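PDB 6FN6: fatty acid synthase 1, isoform A from Drosophila melanogaster, which probably synthesises long-chain saturated fatty acids de novo from acetyl-CoA and malonyl-CoA with NADPH, here represented by its dehydratase, enoylreductase and ketoreductase region. Local coordinates for residues C604-N612 with K891-E900; T734-R745 with L755-R764. All blocks are in the same frame, centred on the assembly; numbering follows the deposited sequence.

In the fold
Both contacts belong to the enoylreductase part of this three-enzyme region. Their centres lie 30 Å apart, and their nearest atoms are about 11 Å apart without touching. Contact 1 pairs strand 601-611 with strand 891-895 in the mixed, curled sheet of the substrate-binding part. Contact 2 pairs strands 734-739 and 760-762 in the parallel six-stranded sheet of the nucleotide-binding part. Along the chain, contact 2 is nested inside the loop closed by contact 1. This is the order of medium-chain dehydrogenases/reductases: the chain starts in the substrate-binding part, forms the Rossmann domain as an insertion, and returns to complete the first sheet.

Contact 1 (C604-N612 with K891-E900); sequences CTVYYAPIN and KVVIKVRDEE
Tyr607 O receives two backbone N-H groups where strand 891-895 gives way to loop. Arg897 N makes the straight bond, 3.1 Å to Tyr607 O at an N-H...O angle of 169°, and uses a lone pair of the carbonyl. Val896 N adds a weak one. The Tyr607 side chain is held at its far end. Its OH donates to Glu900 OE2 (2.7 Å) on the syn lone pair. A bend at chi2 (80°) brings the Glu900 carboxylate back to this hydroxyl, and its other oxygen, OE1, forms a salt bridge with Arg646. Arg897 lies over one face of the Tyr607 ring. Its CB makes a CH-pi contact 3.9 Å from the Tyr607 ring centroid, and its NE sits nearer the rim. The guanidinium is tilted 62° from the ring and continues to Lys909 O. A leucine in place of Tyr607 would probably leave Glu900 without its hydroxyl partner and Arg897 without a ring to lie on. Further along, Ala609 and Ile894 exchange two backbone bonds. Tyr608 turns a ring edge to Val893 CG1, with CD2 3.7 Å from that methyl. Among the side chains facing helix 876-885, Ile611 CD1 meets Ile894 CD1 at 3.6 Å. Tyr607 and Tyr608 both face Ala644, a classic beta bulge in the mixed, mostly antiparallel sheet of the substrate-binding part of this medium-chain reductase fold.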
loop_
_atom_site.group_PDB
_atom_site.type_symbol
_atom_site.label_atom_id
_atom_site.label_comp_id
_atom_site.label_asym_id
_atom_site.label_seq_id
_atom_site.Cartn_x
_atom_site.Cartn_y
_atom_site.Cartn_z
ATOM N N CYS A 604 -17.830 -27.936 -29.268
ATOM C CA CYS A 604 -17.001 -27.638 -30.430
ATOM C C CYS A 604 -15.869 -28.646 -30.590
ATOM O O CYS A 604 -15.461 -29.299 -29.628
ATOM C CB CYS A 604 -16.424 -26.225 -30.318
ATOM S SG CYS A 604 -17.670 -24.925 -30.149
ATOM N N THR A 605 -15.370 -28.767 -31.815
ATOM C CA THR A 605 -14.210 -29.602 -32.088
ATOM C C THR A 605 -12.964 -28.730 -32.039
ATOM O O THR A 605 -12.869 -27.735 -32.756
ATOM C CB THR A 605 -14.308 -30.288 -33.465
ATOM O OG1 THR A 605 -15.589 -30.914 -33.605
ATOM C CG2 THR A 605 -13.212 -31.334 -33.625
ATOM N N VAL A 606 -12.005 -29.109 -31.200
ATOM C CA VAL A 606 -10.827 -28.283 -30.982
ATOM C C VAL A 606 -9.766 -28.589 -32.029
ATOM O O VAL A 606 -9.444 -29.751 -32.282
ATOM C CB VAL A 606 -10.266 -28.484 -29.562
ATOM C CG1 VAL A 606 -9.028 -27.618 -29.338
ATOM C CG2 VAL A 606 -11.328 -28.171 -28.524
ATOM N N TYR A 607 -9.230 -27.532 -32.633
ATOM C CA TYR A 607 -8.145 -27.656 -33.597
ATOM C C TYR A 607 -6.867 -27.065 -33.017
ATOM O O TYR A 607 -5.799 -27.674 -33.082
ATOM C CB TYR A 607 -8.502 -26.952 -34.904
ATOM C CG TYR A 607 -9.382 -27.774 -35.815
ATOM C CD1 TYR A 607 -10.692 -28.069 -35.459
ATOM C CD2 TYR A 607 -8.909 -28.255 -37.030
ATOM C CE1 TYR A 607 -11.505 -28.818 -36.285
ATOM C CE2 TYR A 607 -9.717 -29.006 -37.864
ATOM C CZ TYR A 607 -11.013 -29.284 -37.485
ATOM O OH TYR A 607 -11.826 -30.030 -38.307
ATOM N N TYR A 608 -6.990 -25.870 -32.447
ATOM C CA TYR A 608 -5.851 -25.176 -31.864
ATOM C C TYR A 608 -6.168 -24.726 -30.445
ATOM O O TYR A 608 -7.172 -24.056 -30.209
ATOM C CB TYR A 608 -5.465 -23.977 -32.733
ATOM C CG TYR A 608 -4.825 -24.385 -34.040
ATOM C CD1 TYR A 608 -5.601 -24.665 -35.156
ATOM C CD2 TYR A 608 -3.447 -24.508 -34.152
ATOM C CE1 TYR A 608 -5.024 -25.047 -36.346
ATOM C CE2 TYR A 608 -2.861 -24.889 -35.340
ATOM C CZ TYR A 608 -3.653 -25.159 -36.434
ATOM O OH TYR A 608 -3.071 -25.541 -37.621
ATOM N N ALA A 609 -5.318 -25.119 -29.500
ATOM C CA ALA A 609 -5.482 -24.734 -28.104
ATOM C C ALA A 609 -4.203 -24.071 -27.605
ATOM O O ALA A 609 -3.179 -24.738 -27.450
ATOM C CB ALA A 609 -5.820 -25.947 -27.250
ATOM N N PRO A 610 -4.250 -22.752 -27.365
ATOM C CA PRO A 610 -3.072 -22.077 -26.811
ATOM C C PRO A 610 -2.845 -22.338 -25.327
ATOM O O PRO A 610 -3.798 -22.579 -24.584
ATOM C CB PRO A 610 -3.377 -20.591 -27.041
ATOM C CG PRO A 610 -4.418 -20.560 -28.092
ATOM C CD PRO A 610 -5.236 -21.787 -27.880
ATOM N N ILE A 611 -1.585 -22.289 -24.906
ATOM C CA ILE A 611 -1.254 -22.317 -23.490
ATOM C C ILE A 611 -1.106 -20.887 -22.993
ATOM O O ILE A 611 -0.505 -20.045 -23.663
ATOM C CB ILE A 611 0.030 -23.119 -23.213
ATOM C CG1 ILE A 611 -0.059 -24.522 -23.811
ATOM C CG2 ILE A 611 0.292 -23.212 -21.720
ATOM C CD1 ILE A 611 0.864 -24.734 -24.979
ATOM N N ASN A 612 -1.659 -20.618 -21.817
ATOM C CA ASN A 612 -1.499 -19.326 -21.172
ATOM C C ASN A 612 -0.739 -19.522 -19.867
ATOM O O ASN A 612 -0.594 -20.649 -19.397
ATOM C CB ASN A 612 -2.857 -18.675 -20.927
ATOM C CG ASN A 612 -3.479 -18.128 -22.198
ATOM O OD1 ASN A 612 -3.181 -17.008 -22.616
ATOM N ND2 ASN A 612 -4.345 -18.917 -22.822
ATOM N N LYS A 891 2.026 -16.014 -28.968
ATOM C CA LYS A 891 1.239 -17.070 -28.343
ATOM C C LYS A 891 1.794 -18.462 -28.637
ATOM O O LYS A 891 2.180 -18.764 -29.767
ATOM C CB LYS A 891 -0.215 -16.988 -28.812
ATOM C CG LYS A 891 -1.206 -17.697 -27.902
ATOM C CD LYS A 891 -1.189 -17.104 -26.502
ATOM C CE LYS A 891 -2.589 -16.912 -25.946
ATOM N NZ LYS A 891 -2.569 -16.164 -24.657
ATOM N N VAL A 892 1.822 -19.304 -27.608
ATOM C CA VAL A 892 2.215 -20.701 -27.749
ATOM C C VAL A 892 0.966 -21.536 -27.995
ATOM O O VAL A 892 0.049 -21.537 -27.174
ATOM C CB VAL A 892 2.972 -21.192 -26.495
ATOM C CG1 VAL A 892 3.413 -22.644 -26.652
ATOM C CG2 VAL A 892 4.170 -20.295 -26.210
ATOM N N VAL A 893 0.933 -22.253 -29.117
ATOM C CA VAL A 893 -0.272 -22.978 -29.519
ATOM C C VAL A 893 -0.010 -24.466 -29.755
ATOM O O VAL A 893 1.010 -24.850 -30.328
ATOM C CB VAL A 893 -0.893 -22.347 -30.781
ATOM C CG1 VAL A 893 -2.279 -22.931 -31.038
ATOM C CG2 VAL A 893 -0.958 -20.829 -30.648
ATOM N N ILE A 894 -0.950 -25.299 -29.314
ATOM C CA ILE A 894 -0.880 -26.738 -29.562
ATOM C C ILE A 894 -1.808 -27.115 -30.708
ATOM O O ILE A 894 -3.007 -26.835 -30.673
ATOM C CB ILE A 894 -1.217 -27.544 -28.297
ATOM C CG1 ILE A 894 -0.087 -27.408 -27.280
ATOM C CG2 ILE A 894 -1.432 -29.021 -28.642
ATOM C CD1 ILE A 894 -0.405 -27.983 -25.921
ATOM N N LYS A 895 -1.235 -27.762 -31.718
ATOM C CA LYS A 895 -1.979 -28.188 -32.897
ATOM C C LYS A 895 -2.631 -29.545 -32.657
ATOM O O LYS A 895 -2.024 -30.588 -32.895
ATOM C CB LYS A 895 -1.043 -28.249 -34.107
ATOM C CG LYS A 895 -1.679 -28.740 -35.402
ATOM C CD LYS A 895 -0.646 -29.428 -36.284
ATOM C CE LYS A 895 0.423 -28.458 -36.764
ATOM N NZ LYS A 895 1.468 -29.139 -37.574
ATOM N N VAL A 896 -3.871 -29.523 -32.181
ATOM C CA VAL A 896 -4.607 -30.752 -31.927
ATOM C C VAL A 896 -5.018 -31.384 -33.256
ATOM O O VAL A 896 -4.887 -32.593 -33.448
ATOM C CB VAL A 896 -5.834 -30.491 -31.035
ATOM C CG1 VAL A 896 -6.531 -31.797 -30.693
ATOM C CG2 VAL A 896 -5.426 -29.750 -29.764
ATOM N N ARG A 897 -5.520 -30.554 -34.166
ATOM C CA ARG A 897 -5.921 -31.007 -35.492
ATOM C C ARG A 897 -5.404 -30.053 -36.565
ATOM O O ARG A 897 -5.412 -28.838 -36.377
ATOM C CB ARG A 897 -7.441 -31.110 -35.583
ATOM C CG ARG A 897 -8.066 -32.073 -34.597
ATOM C CD ARG A 897 -9.581 -32.000 -34.671
ATOM N NE ARG A 897 -10.081 -32.323 -36.005
ATOM C CZ ARG A 897 -10.633 -33.484 -36.349
ATOM N NH1 ARG A 897 -10.775 -34.463 -35.461
ATOM N NH2 ARG A 897 -11.051 -33.666 -37.594
ATOM N N ASP A 898 -4.963 -30.607 -37.688
ATOM C CA ASP A 898 -4.608 -29.808 -38.855
ATOM C C ASP A 898 -5.873 -29.258 -39.503
ATOM O O ASP A 898 -6.846 -29.985 -39.694
ATOM C CB ASP A 898 -3.809 -30.639 -39.858
ATOM C CG ASP A 898 -2.341 -30.739 -39.494
ATOM O OD1 ASP A 898 -1.700 -29.683 -39.319
ATOM O OD2 ASP A 898 -1.834 -31.872 -39.363
ATOM N N GLU A 899 -5.861 -27.972 -39.837
ATOM C CA GLU A 899 -7.036 -27.335 -40.420
ATOM C C GLU A 899 -7.255 -27.782 -41.865
ATOM O O GLU A 899 -6.321 -27.833 -42.668
ATOM C CB GLU A 899 -6.903 -25.812 -40.355
ATOM C CG GLU A 899 -8.115 -25.062 -40.890
ATOM C CD GLU A 899 -7.964 -23.558 -40.793
ATOM O OE1 GLU A 899 -6.922 -23.092 -40.284
ATOM O OE2 GLU A 899 -8.892 -22.839 -41.222
ATOM N N GLU A 900 -8.506 -28.105 -42.181
ATOM C CA GLU A 900 -8.901 -28.477 -43.535
ATOM C C GLU A 900 -8.611 -27.349 -44.519
ATOM O O GLU A 900 -8.673 -26.170 -44.168
ATOM C CB GLU A 900 -10.385 -28.847 -43.582
ATOM C CG GLU A 900 -10.718 -30.155 -42.882
ATOM C CD GLU A 900 -10.826 -30.008 -41.378
ATOM O OE1 GLU A 900 -10.482 -28.929 -40.854
ATOM O OE2 GLU A 900 -11.258 -30.975 -40.717
#

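Contact 2 (T734-R745 with L755-R764); sequences TVFTTVGSKEKR and LQERNIGNSR
Thr737 is bonded through both its backbone N and its backbone O to the segment 755-764. Gly761 N donates to Thr737 O (2.7 Å), and Thr737 N donates to Asn759 O (2.8 Å). The parallel ladder runs on through Val739, whose N reaches Gly761 O and whose O takes Ser763 N. The Asn759 side chain adds a bond before the strand begins. Its ND2 gives a hydrogen to Val735 O (3.0 Å), coming from above the carbonyl plane. With CG anti to its own carbonyl carbon (chi1 -72°), the amide also spreads over one face of the Phe736 ring, 32° from parallel, with ND2 toward the rim. At the other end, Asn762 OD1 takes Arg764 N and Arg764 NE from opposite faces of its plane. The first of these bonds makes an Asx turn, and the pair holds the bent arginine back against Gly740, whose O lies over one face of the guanidinium. Val739 CG2 packs on Ile760 CG2 at 3.8 Å, on the sheet face covered by Leu748 and Leu749 of helix 742-751. Val735 CG1 meets Leu755 CD1 at 4.0 Å. At the exposed margin, Arg745 NH1 and Glu757 OE1 form a long salt bridge of 3.9 Å. Strand 734-739, helix 742-751 and strand 760-762 make a beta-alpha-beta crossover at the edge of the six-stranded Rossmann fold.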
loop_
_atom_site.group_PDB
_atom_site.type_symbol
_atom_site.label_atom_id
_atom_site.label_comp_id
_atom_site.label_asym_id
_atom_site.label_seq_id
_atom_site.Cartn_x
_atom_site.Cartn_y
_atom_site.Cartn_z
ATOM N N THR A 734 -0.336 7.680 -26.771
ATOM C CA THR A 734 1.117 7.600 -26.757
ATOM C C THR A 734 1.514 6.410 -25.890
ATOM O O THR A 734 1.066 6.282 -24.748
ATOM C CB THR A 734 1.755 8.900 -26.232
ATOM O OG1 THR A 734 1.518 9.962 -27.167
ATOM C CG2 THR A 734 3.259 8.732 -26.026
ATOM N N VAL A 735 2.345 5.532 -26.441
ATOM C CA VAL A 735 2.676 4.285 -25.774
ATOM C C VAL A 735 4.125 4.243 -25.299
ATOM O O VAL A 735 5.055 4.540 -26.048
ATOM C CB VAL A 735 2.373 3.088 -26.701
ATOM C CG1 VAL A 735 2.878 1.790 -26.099
ATOM C CG2 VAL A 735 0.884 2.991 -26.969
ATOM N N PHE A 736 4.290 3.874 -24.032
ATOM C CA PHE A 736 5.587 3.506 -23.481
ATOM C C PHE A 736 5.568 2.003 -23.198
ATOM O O PHE A 736 4.533 1.455 -22.822
ATOM C CB PHE A 736 5.886 4.297 -22.206
ATOM C CG PHE A 736 6.069 5.771 -22.435
ATOM C CD1 PHE A 736 7.323 6.291 -22.714
ATOM C CD2 PHE A 736 4.988 6.638 -22.374
ATOM C CE1 PHE A 736 7.494 7.651 -22.930
ATOM C CE2 PHE A 736 5.155 7.996 -22.588
ATOM C CZ PHE A 736 6.409 8.502 -22.867
ATOM N N THR A 737 6.696 1.328 -23.401
ATOM C CA THR A 737 6.767 -0.103 -23.119
ATOM C C THR A 737 8.118 -0.529 -22.567
ATOM O O THR A 737 9.059 0.261 -22.500
ATOM C CB THR A 737 6.484 -0.954 -24.378
ATOM O OG1 THR A 737 7.462 -0.667 -25.388
ATOM C CG2 THR A 737 5.102 -0.669 -24.915
ATOM N N THR A 738 8.189 -1.794 -22.168
ATOM C CA THR A 738 9.427 -2.396 -21.702
ATOM C C THR A 738 9.593 -3.779 -22.331
ATOM O O THR A 738 8.613 -4.409 -22.732
ATOM C CB THR A 738 9.456 -2.502 -20.169
ATOM O OG1 THR A 738 8.247 -3.113 -19.702
ATOM C CG2 THR A 738 9.595 -1.119 -19.548
ATOM N N VAL A 739 10.835 -4.245 -22.417
ATOM C CA VAL A 739 11.138 -5.529 -23.046
ATOM C C VAL A 739 12.203 -6.278 -22.257
ATOM O O VAL A 739 13.007 -5.673 -21.547
ATOM C CB VAL A 739 11.589 -5.344 -24.505
ATOM C CG1 VAL A 739 10.438 -4.844 -25.360
ATOM C CG2 VAL A 739 12.783 -4.395 -24.582
ATOM N N GLY A 740 12.192 -7.602 -22.380
ATOM C CA GLY A 740 13.119 -8.449 -21.651
ATOM C C GLY A 740 14.497 -8.601 -22.271
ATOM O O GLY A 740 15.432 -9.020 -21.592
ATOM N N SER A 741 14.644 -8.246 -23.544
ATOM C CA SER A 741 15.922 -8.443 -24.222
ATOM C C SER A 741 16.062 -7.652 -25.521
ATOM O O SER A 741 15.129 -6.980 -25.966
ATOM C CB SER A 741 16.127 -9.928 -24.525
ATOM O OG SER A 741 15.157 -10.395 -25.445
ATOM N N LYS A 742 17.253 -7.735 -26.109
ATOM C CA LYS A 742 17.562 -7.046 -27.356
ATOM C C LYS A 742 16.640 -7.512 -28.479
ATOM O O LYS A 742 16.087 -6.696 -29.217
ATOM C CB LYS A 742 19.023 -7.291 -27.749
ATOM C CG LYS A 742 20.047 -6.755 -26.756
ATOM C CD LYS A 742 21.462 -7.230 -27.091
ATOM C CE LYS A 742 21.959 -6.681 -28.425
ATOM N NZ LYS A 742 23.372 -7.077 -28.700
ATOM N N GLU A 743 16.479 -8.827 -28.606
ATOM C CA GLU A 743 15.672 -9.399 -29.681
ATOM C C GLU A 743 14.211 -8.981 -29.541
ATOM O O GLU A 743 13.534 -8.713 -30.533
ATOM C CB GLU A 743 15.796 -10.926 -29.698
ATOM C CG GLU A 743 15.331 -11.623 -28.426
ATOM C CD GLU A 743 15.325 -13.137 -28.562
ATOM O OE1 GLU A 743 15.927 -13.652 -29.530
ATOM O OE2 GLU A 743 14.717 -13.812 -27.703
ATOM N N LYS A 744 13.734 -8.923 -28.302
ATOM C CA LYS A 744 12.362 -8.512 -28.024
ATOM C C LYS A 744 12.169 -7.037 -28.378
ATOM O O LYS A 744 11.107 -6.642 -28.863
ATOM C CB LYS A 744 12.024 -8.778 -26.557
ATOM C CG LYS A 744 11.848 -10.259 -26.256
ATOM C CD LYS A 744 11.979 -10.573 -24.776
ATOM C CE LYS A 744 11.777 -12.060 -24.508
ATOM N NZ LYS A 744 12.350 -12.483 -23.199
ATOM N N ARG A 745 13.198 -6.234 -28.127
ATOM C CA ARG A 745 13.196 -4.826 -28.518
ATOM C C ARG A 745 13.060 -4.694 -30.031
ATOM O O ARG A 745 12.213 -3.954 -30.529
ATOM C CB ARG A 745 14.477 -4.135 -28.042
ATOM C CG ARG A 745 14.584 -2.669 -28.429
ATOM C CD ARG A 745 15.958 -2.111 -28.090
ATOM N NE ARG A 745 16.000 -0.652 -28.222
ATOM C CZ ARG A 745 16.907 0.024 -28.931
ATOM N NH1 ARG A 745 16.842 1.346 -28.992
ATOM N NH2 ARG A 745 17.883 -0.608 -29.582
ATOM N N LEU A 755 6.052 3.413 -33.066
ATOM C CA LEU A 755 6.613 3.146 -31.747
ATOM C C LEU A 755 8.003 3.766 -31.618
ATOM O O LEU A 755 8.916 3.408 -32.360
ATOM C CB LEU A 755 6.663 1.644 -31.479
ATOM C CG LEU A 755 6.572 1.202 -30.016
ATOM C CD1 LEU A 755 5.310 1.733 -29.336
ATOM C CD2 LEU A 755 6.627 -0.317 -29.916
ATOM N N GLN A 756 8.161 4.700 -30.687
ATOM C CA GLN A 756 9.421 5.420 -30.543
ATOM C C GLN A 756 10.440 4.631 -29.720
ATOM O O GLN A 756 10.112 4.123 -28.649
ATOM C CB GLN A 756 9.177 6.784 -29.893
ATOM C CG GLN A 756 8.174 7.659 -30.628
ATOM C CD GLN A 756 8.688 8.128 -31.974
ATOM O OE1 GLN A 756 9.879 8.387 -32.139
ATOM N NE2 GLN A 756 7.789 8.234 -32.947
ATOM N N GLU A 757 11.671 4.528 -30.217
ATOM C CA GLU A 757 12.744 3.866 -29.475
ATOM C C GLU A 757 12.914 4.524 -28.107
ATOM O O GLU A 757 13.232 3.861 -27.119
ATOM C CB GLU A 757 14.068 3.926 -30.242
ATOM C CG GLU A 757 14.066 3.181 -31.562
ATOM C CD GLU A 757 15.351 3.381 -32.340
ATOM O OE1 GLU A 757 16.272 4.040 -31.810
ATOM O OE2 GLU A 757 15.433 2.901 -33.491
ATOM N N ARG A 758 12.700 5.837 -28.069
ATOM C CA ARG A 758 12.746 6.610 -26.831
ATOM C C ARG A 758 11.783 6.060 -25.787
ATOM O O ARG A 758 11.973 6.258 -24.587
ATOM C CB ARG A 758 12.408 8.076 -27.117
ATOM C CG ARG A 758 13.433 8.809 -27.967
ATOM C CD ARG A 758 12.956 10.213 -28.317
ATOM N NE ARG A 758 12.727 11.048 -27.139
ATOM C CZ ARG A 758 13.665 11.761 -26.523
ATOM N NH1 ARG A 758 14.918 11.749 -26.959
ATOM N NH2 ARG A 758 13.348 12.491 -25.463
ATOM N N ASN A 759 10.743 5.376 -26.253
ATOM C CA ASN A 759 9.664 4.922 -25.386
ATOM C C ASN A 759 9.767 3.446 -24.994
ATOM O O ASN A 759 8.833 2.904 -24.407
ATOM C CB ASN A 759 8.320 5.184 -26.070
ATOM C CG ASN A 759 7.964 6.660 -26.106
ATOM O OD1 ASN A 759 8.777 7.514 -25.755
ATOM N ND2 ASN A 759 6.749 6.967 -26.543
ATOM N N ILE A 760 10.885 2.798 -25.313
ATOM C CA ILE A 760 11.079 1.395 -24.940
ATOM C C ILE A 760 12.110 1.272 -23.826
ATOM O O ILE A 760 13.303 1.480 -24.043
ATOM C CB ILE A 760 11.500 0.543 -26.153
ATOM C CG1 ILE A 760 10.467 0.673 -27.277
ATOM C CG2 ILE A 760 11.681 -0.919 -25.739
ATOM C CD1 ILE A 760 10.805 -0.114 -28.534
ATOM N N GLY A 761 11.646 0.890 -22.642
ATOM C CA GLY A 761 12.524 0.712 -21.502
ATOM C C GLY A 761 12.886 -0.744 -21.288
ATOM O O GLY A 761 12.580 -1.599 -22.119
ATOM N N ASN A 762 13.531 -1.029 -20.164
ATOM C CA ASN A 762 13.962 -2.385 -19.858
ATOM C C ASN A 762 13.122 -2.947 -18.718
ATOM O O ASN A 762 12.947 -2.301 -17.686
ATOM C CB ASN A 762 15.450 -2.403 -19.501
ATOM C CG ASN A 762 15.951 -3.788 -19.150
ATOM O OD1 ASN A 762 15.282 -4.790 -19.408
ATOM N ND2 ASN A 762 17.145 -3.853 -18.571
ATOM N N SER A 763 12.589 -4.149 -18.922
ATOM C CA SER A 763 11.701 -4.774 -17.947
ATOM C C SER A 763 12.470 -5.559 -16.885
ATOM O O SER A 763 11.906 -5.938 -15.860
ATOM C CB SER A 763 10.698 -5.692 -18.651
ATOM O OG SER A 763 11.353 -6.739 -19.344
ATOM N N ARG A 764 13.750 -5.816 -17.133
ATOM C CA ARG A 764 14.559 -6.580 -16.189
ATOM C C ARG A 764 14.837 -5.786 -14.915
ATOM O O ARG A 764 15.094 -6.370 -13.862
ATOM C CB ARG A 764 15.889 -7.005 -16.821
ATOM C CG ARG A 764 15.802 -8.199 -17.758
ATOM C CD ARG A 764 17.069 -8.328 -18.593
ATOM N NE ARG A 764 17.182 -7.286 -19.611
ATOM C CZ ARG A 764 18.198 -7.177 -20.464
ATOM N NH1 ARG A 764 19.204 -8.041 -20.424
ATOM N NH2 ARG A 764 18.211 -6.198 -21.356
#